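Local atomic coordinates of cellulase (Xanthomonas axonopodis pv. citri, PDB entry 4W7W), a protein that probably hydrolyses beta-1,4-glucosidic bonds of cellulose, as a glycoside hydrolase family 5 enzyme built on a TIM barrel that binds cello-oligosaccharide in its cleft. Residues A[297-302]-A[307-312]; A[303-306]-A[311-314]; A[267-272]-A[277-282]. All coordinates share one frame; numbering follows the deposited sequence. Where two conformers were deposited one is given.

Contact 1. Residues A[297-302]-A[307-312]; sequences TWWAAG and PDYPFT. With BGC (beta-D-glucopyranose), chain B.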
loop_
_atom_site.group_PDB
_atom_site.type_symbol
_atom_site.label_atom_id
_atom_site.label_comp_id
_atom_site.label_asym_id
_atom_site.label_seq_id
_atom_site.Cartn_x
_atom_site.Cartn_y
_atom_site.Cartn_z
ATOM N N THR A 297 4.543 -5.717 -0.347
ATOM C CA THR A 297 4.768 -5.153 -1.678
ATOM C C THR A 297 5.880 -4.116 -1.596
ATOM O O THR A 297 5.783 -3.110 -0.910
ATOM C CB THR A 297 3.490 -4.540 -2.304
ATOM O OG1 THR A 297 2.754 -3.744 -1.361
ATOM C CG2 THR A 297 2.558 -5.618 -2.817
ATOM N N TRP A 298 6.944 -4.385 -2.342
ATOM C CA TRP A 298 8.118 -3.521 -2.428
ATOM C C TRP A 298 7.784 -2.192 -3.100
ATOM O O TRP A 298 7.008 -2.151 -4.061
ATOM C CB TRP A 298 9.150 -4.250 -3.274
ATOM C CG TRP A 298 10.365 -3.469 -3.645
ATOM C CD1 TRP A 298 10.515 -2.662 -4.729
ATOM C CD2 TRP A 298 11.601 -3.426 -2.939
ATOM N NE1 TRP A 298 11.778 -2.132 -4.762
ATOM C CE2 TRP A 298 12.475 -2.589 -3.670
ATOM C CE3 TRP A 298 12.079 -4.039 -1.786
ATOM C CZ2 TRP A 298 13.807 -2.375 -3.286
ATOM C CZ3 TRP A 298 13.387 -3.815 -1.409
ATOM C CH2 TRP A 298 14.232 -2.994 -2.159
ATOM N N TRP A 299 8.405 -1.123 -2.636
ATOM C CA TRP A 299 8.337 0.178 -3.288
ATOM C C TRP A 299 9.672 0.409 -4.001
ATOM O O TRP A 299 10.676 0.582 -3.326
ATOM C CB TRP A 299 8.084 1.306 -2.279
ATOM C CG TRP A 299 7.892 2.605 -3.009
ATOM C CD1 TRP A 299 8.877 3.442 -3.452
ATOM C CD2 TRP A 299 6.670 3.121 -3.513
ATOM N NE1 TRP A 299 8.329 4.473 -4.173
ATOM C CE2 TRP A 299 6.974 4.292 -4.236
ATOM C CE3 TRP A 299 5.346 2.702 -3.439
ATOM C CZ2 TRP A 299 5.988 5.057 -4.863
ATOM C CZ3 TRP A 299 4.366 3.444 -4.078
ATOM C CH2 TRP A 299 4.690 4.611 -4.768
ATOM N N ALA A 300 9.732 0.434 -5.338
ATOM C CA ALA A 300 8.631 0.306 -6.293
ATOM C C ALA A 300 9.193 -0.097 -7.646
ATOM O O ALA A 300 10.404 -0.069 -7.885
ATOM C CB ALA A 300 7.891 1.630 -6.441
ATOM N N ALA A 301 8.275 -0.418 -8.547
ATOM C CA ALA A 301 8.551 -0.509 -9.961
ATOM C C ALA A 301 7.625 0.445 -10.697
ATOM O O ALA A 301 7.058 1.361 -10.086
ATOM C CB ALA A 301 8.456 -1.951 -10.433
ATOM N N GLY A 302 7.479 0.231 -11.990
ATOM C CA GLY A 302 6.831 1.203 -12.861
ATOM C C GLY A 302 7.845 1.846 -13.786
ATOM O O GLY A 302 9.026 1.942 -13.461
ATOM N N PRO A 307 16.879 7.210 -13.757
ATOM C CA PRO A 307 18.003 6.274 -13.633
ATOM C C PRO A 307 18.605 6.178 -12.229
ATOM O O PRO A 307 19.042 5.105 -11.817
ATOM C CB PRO A 307 19.034 6.835 -14.616
ATOM C CG PRO A 307 18.218 7.512 -15.656
ATOM C CD PRO A 307 17.052 8.105 -14.920
ATOM N N ASP A 308 18.627 7.292 -11.507
ATOM C CA ASP A 308 19.259 7.321 -10.188
ATOM C C ASP A 308 18.329 6.940 -9.028
ATOM O O ASP A 308 18.756 6.981 -7.877
ATOM C CB ASP A 308 19.930 8.696 -9.961
ATOM C CG ASP A 308 18.921 9.837 -9.800
ATOM O OD1 ASP A 308 17.723 9.644 -10.102
ATOM O OD2 ASP A 308 19.337 10.938 -9.377
ATOM N N TYR A 309 17.084 6.556 -9.318
ATOM C CA TYR A 309 16.154 6.224 -8.251
ATOM C C TYR A 309 16.624 4.975 -7.505
ATOM O O TYR A 309 16.754 3.907 -8.098
ATOM C CB TYR A 309 14.741 6.016 -8.769
ATOM C CG TYR A 309 13.742 5.889 -7.644
ATOM C CD1 TYR A 309 13.571 6.911 -6.726
ATOM C CD2 TYR A 309 12.986 4.738 -7.488
ATOM C CE1 TYR A 309 12.680 6.793 -5.683
ATOM C CE2 TYR A 309 12.078 4.615 -6.452
ATOM C CZ TYR A 309 11.917 5.644 -5.562
ATOM O OH TYR A 309 11.014 5.528 -4.516
ATOM N N PRO A 310 16.873 5.101 -6.194
ATOM C CA PRO A 310 17.585 4.004 -5.537
ATOM C C PRO A 310 16.789 2.738 -5.312
ATOM O O PRO A 310 17.373 1.715 -4.973
ATOM C CB PRO A 310 18.013 4.616 -4.185
ATOM C CG PRO A 310 17.060 5.727 -3.947
ATOM C CD PRO A 310 16.742 6.277 -5.311
ATOM N N PHE A 311 15.460 2.820 -5.430
ATOM C CA PHE A 311 14.592 1.713 -5.019
ATOM C C PHE A 311 13.884 1.032 -6.182
ATOM O O PHE A 311 13.029 0.190 -5.967
ATOM C CB PHE A 311 13.556 2.200 -3.990
ATOM C CG PHE A 311 14.152 2.868 -2.784
ATOM C CD1 PHE A 311 15.249 2.344 -2.100
ATOM C CD2 PHE A 311 13.542 3.993 -2.276
ATOM C CE1 PHE A 311 15.748 2.979 -0.957
ATOM C CE2 PHE A 311 14.018 4.614 -1.144
ATOM C CZ PHE A 311 15.132 4.121 -0.493
ATOM N N THR A 312 14.200 1.396 -7.414
ATOM C CA THR A 312 13.507 0.801 -8.533
ATOM C C THR A 312 13.823 -0.674 -8.711
ATOM O O THR A 312 14.991 -1.062 -8.716
ATOM C CB THR A 312 13.782 1.540 -9.842
ATOM O OG1 THR A 312 13.029 0.893 -10.868
ATOM C CG2 THR A 312 15.281 1.591 -10.235
HETATM C C2 BGC B . 9.289 9.164 -4.418
HETATM C C3 BGC B . 8.839 10.352 -5.269
HETATM C C4 BGC B . 7.647 10.015 -6.165
HETATM C C5 BGC B . 6.573 9.293 -5.369
HETATM C C6 BGC B . 5.484 8.739 -6.273
HETATM C C1 BGC B . 8.105 8.557 -3.683
HETATM O O1 BGC B . 8.485 7.373 -2.963
HETATM O O2 BGC B . 10.282 9.584 -3.470
HETATM O O3 BGC B . 9.952 10.807 -6.049
HETATM O O4 BGC B . 7.040 11.204 -6.666
HETATM O O5 BGC B . 7.137 8.192 -4.652
HETATM O O6 BGC B . 4.447 8.267 -5.447
#
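W298, W299 and A300, where strand 293-301 of the (β/α)8 barrel turns a corner with a cis peptide between W299 and A300, lie against the loop that folds back as a type I turn from Y309 to T312. The backbone carbonyl of F311 holds both sides of that corner. Its O accepts the indole N-H of W298 at 2.9 Å from NE1, with the donor tilted 15° from the carbonyl plane, and a weak second bond from the backbone N of A300. The two carbonyl oxygens of A300 and F311 nevertheless lie close together, and A300 O takes a CA-H...O contact from T312. With CG anti to the backbone N in both (chi1 172° in W298), the two tryptophans still part at the corner: W298 reaches F311, whereas W299 enters the glycan pocket. There the W299 side chain crosses that of Y309 at about a right angle, with Y309 OH at the indole edge. The resulting NE1 to OH bond is weak, with an angle of only 126° at the hydrogen. E33 also binds this glucose, whose O1 lies 3.1 Å from W299 NE1 and gives a long, weak hydrogen bond to Y309 OH at 3.5 Å.

Contact 2. Residues A[303-306]-A[311-314]; sequences AWWK and FTVQ. With BGC (beta-D-glucopyranose), chain B.
T312 meets W305 and Q314 meets A303 where two arms of the loop after strand 293-301 fold back on each other beside the glycan pocket. At T312, OG1 lies 4.1 Å from W305 CD1, approaching the indole obliquely as the two side chains run antiparallel alongside one another. This is a van der Waals contact, since OG1 is engaged within its own arm: it accepts the backbone N of Q314 at 3.0 Å, closing an ST turn. W305 has CG beside its backbone N (chi1 -64°), and its ring spans from the T312 hydroxyl to the sugar. The benzo end carries the ligand contact, with CH2 3.5 Å from glucose O5, which lies at the ring edge and in its plane. The ring is stacked on Y309 and meets F34 edge to face, while NE1 donates to A301 O; these contacts probably help to fix its rotation. V313 turns away from the 303-306 arm. Q314 then bends at chi2 (70°) and brings its amide alongside A303, with CD 4.0 Å from the backbone N. The amide is held at both ends, OE1 accepting from G302 N and NE2 binding D54. Helix 52-60 thus anchors the outer arm through D54 and packs F58 against V313 and Q314, while V313 also rests on W298 and A301 of strand 293-301.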
loop_
_atom_site.group_PDB
_atom_site.type_symbol
_atom_site.label_atom_id
_atom_site.label_comp_id
_atom_site.label_asym_id
_atom_site.label_seq_id
_atom_site.Cartn_x
_atom_site.Cartn_y
_atom_site.Cartn_z
ATOM N N ALA A 303 7.363 2.308 -14.935
ATOM C CA ALA A 303 8.231 2.735 -16.023
ATOM C C ALA A 303 8.739 4.173 -15.932
ATOM O O ALA A 303 9.503 4.587 -16.796
ATOM C CB ALA A 303 7.503 2.550 -17.349
ATOM N N TRP A 304 8.319 4.944 -14.940
ATOM C CA TRP A 304 8.634 6.364 -14.867
ATOM C C TRP A 304 9.631 6.774 -13.758
ATOM O O TRP A 304 9.711 7.952 -13.393
ATOM C CB TRP A 304 7.330 7.151 -14.745
ATOM C CG TRP A 304 6.599 7.360 -16.042
ATOM C CD1 TRP A 304 6.739 6.667 -17.215
ATOM C CD2 TRP A 304 5.587 8.339 -16.281
ATOM N NE1 TRP A 304 5.882 7.166 -18.168
ATOM C CE2 TRP A 304 5.173 8.200 -17.623
ATOM C CE3 TRP A 304 5.013 9.336 -15.501
ATOM C CZ2 TRP A 304 4.199 9.021 -18.191
ATOM C CZ3 TRP A 304 4.041 10.146 -16.063
ATOM C CH2 TRP A 304 3.651 9.984 -17.396
ATOM N N TRP A 305 10.401 5.829 -13.237
ATOM C CA TRP A 305 11.493 6.177 -12.321
ATOM C C TRP A 305 12.743 6.606 -13.088
ATOM O O TRP A 305 13.074 6.026 -14.115
ATOM C CB TRP A 305 11.823 5.001 -11.411
ATOM C CG TRP A 305 10.681 4.636 -10.514
ATOM C CD1 TRP A 305 9.922 3.502 -10.563
ATOM C CD2 TRP A 305 10.154 5.434 -9.454
ATOM N NE1 TRP A 305 8.963 3.545 -9.586
ATOM C CE2 TRP A 305 9.083 4.718 -8.889
ATOM C CE3 TRP A 305 10.493 6.672 -8.912
ATOM C CZ2 TRP A 305 8.340 5.207 -7.806
ATOM C CZ3 TRP A 305 9.746 7.163 -7.845
ATOM C CH2 TRP A 305 8.681 6.430 -7.303
ATOM N N LYS A 306 13.430 7.630 -12.579
ATOM C CA LYS A 306 14.670 8.132 -13.197
ATOM C C LYS A 306 15.823 7.170 -12.922
ATOM O O LYS A 306 15.768 6.407 -11.955
ATOM C CB LYS A 306 15.040 9.523 -12.664
ATOM C CG LYS A 306 14.002 10.607 -12.930
ATOM C CD LYS A 306 14.607 12.002 -12.865
ATOM C CE LYS A 306 13.706 12.989 -12.138
ATOM N NZ LYS A 306 13.825 12.847 -10.659
ATOM N N PHE A 311 15.460 2.820 -5.430
ATOM C CA PHE A 311 14.592 1.713 -5.019
ATOM C C PHE A 311 13.884 1.032 -6.182
ATOM O O PHE A 311 13.029 0.190 -5.967
ATOM C CB PHE A 311 13.556 2.200 -3.990
ATOM C CG PHE A 311 14.152 2.868 -2.784
ATOM C CD1 PHE A 311 15.249 2.344 -2.100
ATOM C CD2 PHE A 311 13.542 3.993 -2.276
ATOM C CE1 PHE A 311 15.748 2.979 -0.957
ATOM C CE2 PHE A 311 14.018 4.614 -1.144
ATOM C CZ PHE A 311 15.132 4.121 -0.493
ATOM N N THR A 312 14.200 1.396 -7.414
ATOM C CA THR A 312 13.507 0.801 -8.533
ATOM C C THR A 312 13.823 -0.674 -8.711
ATOM O O THR A 312 14.991 -1.062 -8.716
ATOM C CB THR A 312 13.782 1.540 -9.842
ATOM O OG1 THR A 312 13.029 0.893 -10.868
ATOM C CG2 THR A 312 15.281 1.591 -10.235
ATOM N N VAL A 313 12.792 -1.479 -8.934
ATOM C CA VAL A 313 12.985 -2.828 -9.453
ATOM C C VAL A 313 12.319 -3.002 -10.819
ATOM O O VAL A 313 12.120 -4.131 -11.271
ATOM C CB VAL A 313 12.605 -3.947 -8.450
ATOM C CG1 VAL A 313 13.541 -3.882 -7.248
ATOM C CG2 VAL A 313 11.145 -3.879 -8.036
ATOM N N GLN A 314 12.013 -1.890 -11.493
ATOM C CA GLN A 314 11.556 -1.968 -12.868
ATOM C C GLN A 314 12.711 -2.486 -13.729
ATOM O O GLN A 314 13.797 -1.930 -13.665
ATOM C CB GLN A 314 11.138 -0.589 -13.357
ATOM C CG GLN A 314 10.537 -0.594 -14.756
ATOM C CD GLN A 314 9.175 -1.251 -14.857
ATOM O OE1 GLN A 314 8.525 -1.589 -13.860
ATOM N NE2 GLN A 314 8.711 -1.384 -16.080
HETATM C C2 BGC B . 9.289 9.164 -4.418
HETATM C C3 BGC B . 8.839 10.352 -5.269
HETATM C C4 BGC B . 7.647 10.015 -6.165
HETATM C C5 BGC B . 6.573 9.293 -5.369
HETATM C C6 BGC B . 5.484 8.739 -6.273
HETATM C C1 BGC B . 8.105 8.557 -3.683
HETATM O O1 BGC B . 8.485 7.373 -2.963
HETATM O O2 BGC B . 10.282 9.584 -3.470
HETATM O O3 BGC B . 9.952 10.807 -6.049
HETATM O O4 BGC B . 7.040 11.204 -6.666
HETATM O O5 BGC B . 7.137 8.192 -4.652
HETATM O O6 BGC B . 4.447 8.267 -5.447
#

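Contact 3. Residues A[267-272]-A[277-282]; sequences FATANN and KALEGM
F267 and T269, at and just past the end of strand 262-268, rest on L279 and M282 of helix 273-288. The contact is apolar in the main. L279 CD1 touches F267 CE2 at 3.7 Å, near the plane of the ring and at its edge, so the leucine abuts the phenyl rim; the two side chains cross at about a right angle. A Met-aromatic contact adds to this. M282 SD is 4.1 Å from F267 CD2 and 5.3 Å from the ring centroid, lying 68° off the ring normal, while the two side chains run past each other in opposite directions. Van der Waals packing joins T269 to L279: the threonine hydroxyl oxygen OG1 lies 3.5 Å from both CB and CD2 of the leucine, and CG2 also approaches CB. With CG anti to the backbone N, L279 extends its branched end so that CD1 meets the phenyl group and CD2 the hydroxyl. Hydrogen bonding shapes the connection between the segments, where N272 stands at the helix N-cap and its OD1 accepts the backbone N of C275. W298 of the next strand touches F267, T269 and L279. This is the packing of strand against following helix in a β-α-β unit of the TIM barrel.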
loop_
_atom_site.group_PDB
_atom_site.type_symbol
_atom_site.label_atom_id
_atom_site.label_comp_id
_atom_site.label_asym_id
_atom_site.label_seq_id
_atom_site.Cartn_x
_atom_site.Cartn_y
_atom_site.Cartn_z
ATOM N N PHE A 267 7.999 -0.918 1.490
ATOM C CA PHE A 267 9.309 -1.013 2.121
ATOM C C PHE A 267 10.287 -0.972 0.964
ATOM O O PHE A 267 9.930 -1.257 -0.171
ATOM C CB PHE A 267 9.491 -2.293 2.962
ATOM C CG PHE A 267 9.551 -3.593 2.159
ATOM C CD1 PHE A 267 8.457 -4.051 1.445
ATOM C CD2 PHE A 267 10.701 -4.351 2.142
ATOM C CE1 PHE A 267 8.516 -5.238 0.735
ATOM C CE2 PHE A 267 10.760 -5.538 1.453
ATOM C CZ PHE A 267 9.671 -5.989 0.740
ATOM N N ALA A 268 11.529 -0.614 1.254
ATOM C CA ALA A 268 12.576 -0.569 0.243
ATOM C C ALA A 268 13.904 -0.499 0.936
ATOM O O ALA A 268 14.007 -0.020 2.073
ATOM C CB ALA A 268 12.431 0.644 -0.657
ATOM N N THR A 269 14.924 -0.936 0.211
ATOM C CA THR A 269 16.326 -0.856 0.602
ATOM C C THR A 269 17.129 -0.518 -0.640
ATOM O O THR A 269 16.750 -0.892 -1.753
ATOM C CB THR A 269 16.796 -2.187 1.224
ATOM O OG1 THR A 269 16.546 -3.270 0.326
ATOM C CG2 THR A 269 16.088 -2.463 2.532
ATOM N N ALA A 270 18.238 0.184 -0.448
ATOM C CA ALA A 270 19.095 0.563 -1.558
ATOM C C ALA A 270 20.099 -0.523 -1.881
ATOM O O ALA A 270 20.253 -1.500 -1.145
ATOM C CB ALA A 270 19.802 1.860 -1.235
ATOM N N ASN A 271 20.777 -0.338 -3.003
ATOM C CA ASN A 271 21.675 -1.367 -3.504
ATOM C C ASN A 271 23.085 -1.282 -2.942
ATOM O O ASN A 271 24.011 -0.837 -3.617
ATOM C CB ASN A 271 21.720 -1.285 -5.029
ATOM C CG ASN A 271 22.610 -2.329 -5.642
ATOM O OD1 ASN A 271 22.724 -3.426 -5.124
ATOM N ND2 ASN A 271 23.267 -1.978 -6.728
ATOM N N ASN A 272 23.245 -1.727 -1.698
ATOM C CA ASN A 272 24.555 -1.746 -1.038
ATOM C C ASN A 272 24.584 -2.873 -0.017
ATOM O O ASN A 272 23.533 -3.388 0.358
ATOM C CB ASN A 272 24.902 -0.369 -0.435
ATOM C CG ASN A 272 23.929 0.107 0.628
ATOM O OD1 ASN A 272 23.781 -0.511 1.692
ATOM N ND2 ASN A 272 23.230 1.209 0.339
ATOM N N LYS A 277 21.804 -6.953 3.415
ATOM C CA LYS A 277 21.682 -7.760 4.638
ATOM C C LYS A 277 20.400 -7.427 5.390
ATOM O O LYS A 277 19.689 -8.316 5.859
ATOM C CB LYS A 277 22.873 -7.555 5.575
ATOM C CG LYS A 277 24.129 -8.254 5.139
ATOM C CD LYS A 277 25.212 -8.053 6.181
ATOM C CE LYS A 277 24.989 -8.966 7.380
ATOM N NZ LYS A 277 26.178 -9.022 8.272
ATOM N N ALA A 278 20.095 -6.140 5.484
ATOM C CA ALA A 278 18.869 -5.728 6.166
ATOM C C ALA A 278 17.638 -6.239 5.450
ATOM O O ALA A 278 16.655 -6.621 6.083
ATOM C CB ALA A 278 18.828 -4.226 6.298
ATOM N N LEU A 279 17.688 -6.233 4.125
ATOM C CA LEU A 279 16.581 -6.716 3.317
ATOM C C LEU A 279 16.365 -8.205 3.541
ATOM O O LEU A 279 15.242 -8.649 3.821
ATOM C CB LEU A 279 16.830 -6.403 1.838
ATOM C CG LEU A 279 15.763 -6.923 0.885
ATOM C CD1 LEU A 279 14.396 -6.349 1.226
ATOM C CD2 LEU A 279 16.125 -6.620 -0.549
ATOM N N GLU A 280 17.446 -8.978 3.442
ATOM C CA GLU A 280 17.363 -10.405 3.708
ATOM C C GLU A 280 16.768 -10.638 5.100
ATOM O O GLU A 280 15.907 -11.508 5.304
ATOM C CB GLU A 280 18.754 -11.047 3.620
ATOM C CG GLU A 280 19.366 -11.070 2.226
ATOM C CD GLU A 280 19.103 -12.338 1.425
ATOM O OE1 GLU A 280 18.213 -13.145 1.784
ATOM O OE2 GLU A 280 19.750 -12.485 0.377
ATOM N N GLY A 281 17.228 -9.853 6.070
ATOM C CA GLY A 281 16.767 -10.044 7.439
ATOM C C GLY A 281 15.291 -9.762 7.616
ATOM O O GLY A 281 14.586 -10.483 8.331
ATOM N N MET A 282 14.789 -8.711 6.975
ATOM C CA MET A 282 13.384 -8.371 7.138
ATOM C C MET A 282 12.481 -9.332 6.371
ATOM O O MET A 282 11.413 -9.696 6.874
ATOM C CB MET A 282 13.161 -6.888 6.866
ATOM C CG MET A 282 13.134 -6.435 5.454
ATOM S SD MET A 282 13.156 -4.614 5.416
ATOM C CE MET A 282 11.642 -4.203 6.256
#

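Overall arrangement
Contact 3 comes first along the chain, within the unit made by strand 262-268, helix 273-288 and strand 293-301; contacts 1 and 2 follow at the end of that last strand and in the loop beyond it. The centres of contacts 1 and 2 are about 4 Å apart, and they share F311 and T312. Contact 3 is centred about 13 Å from contact 1 and 17 Å from contact 2. Strands 262-268 and 293-301 are barrel neighbours, joined where W299 N bonds to F267 O, and F311 packs on A268. The loop after the last strand is thereby packed against the neighbouring strand's end, and contacts 1 and 2 supply W299, Y309, W305 and K306 to one glycan pocket.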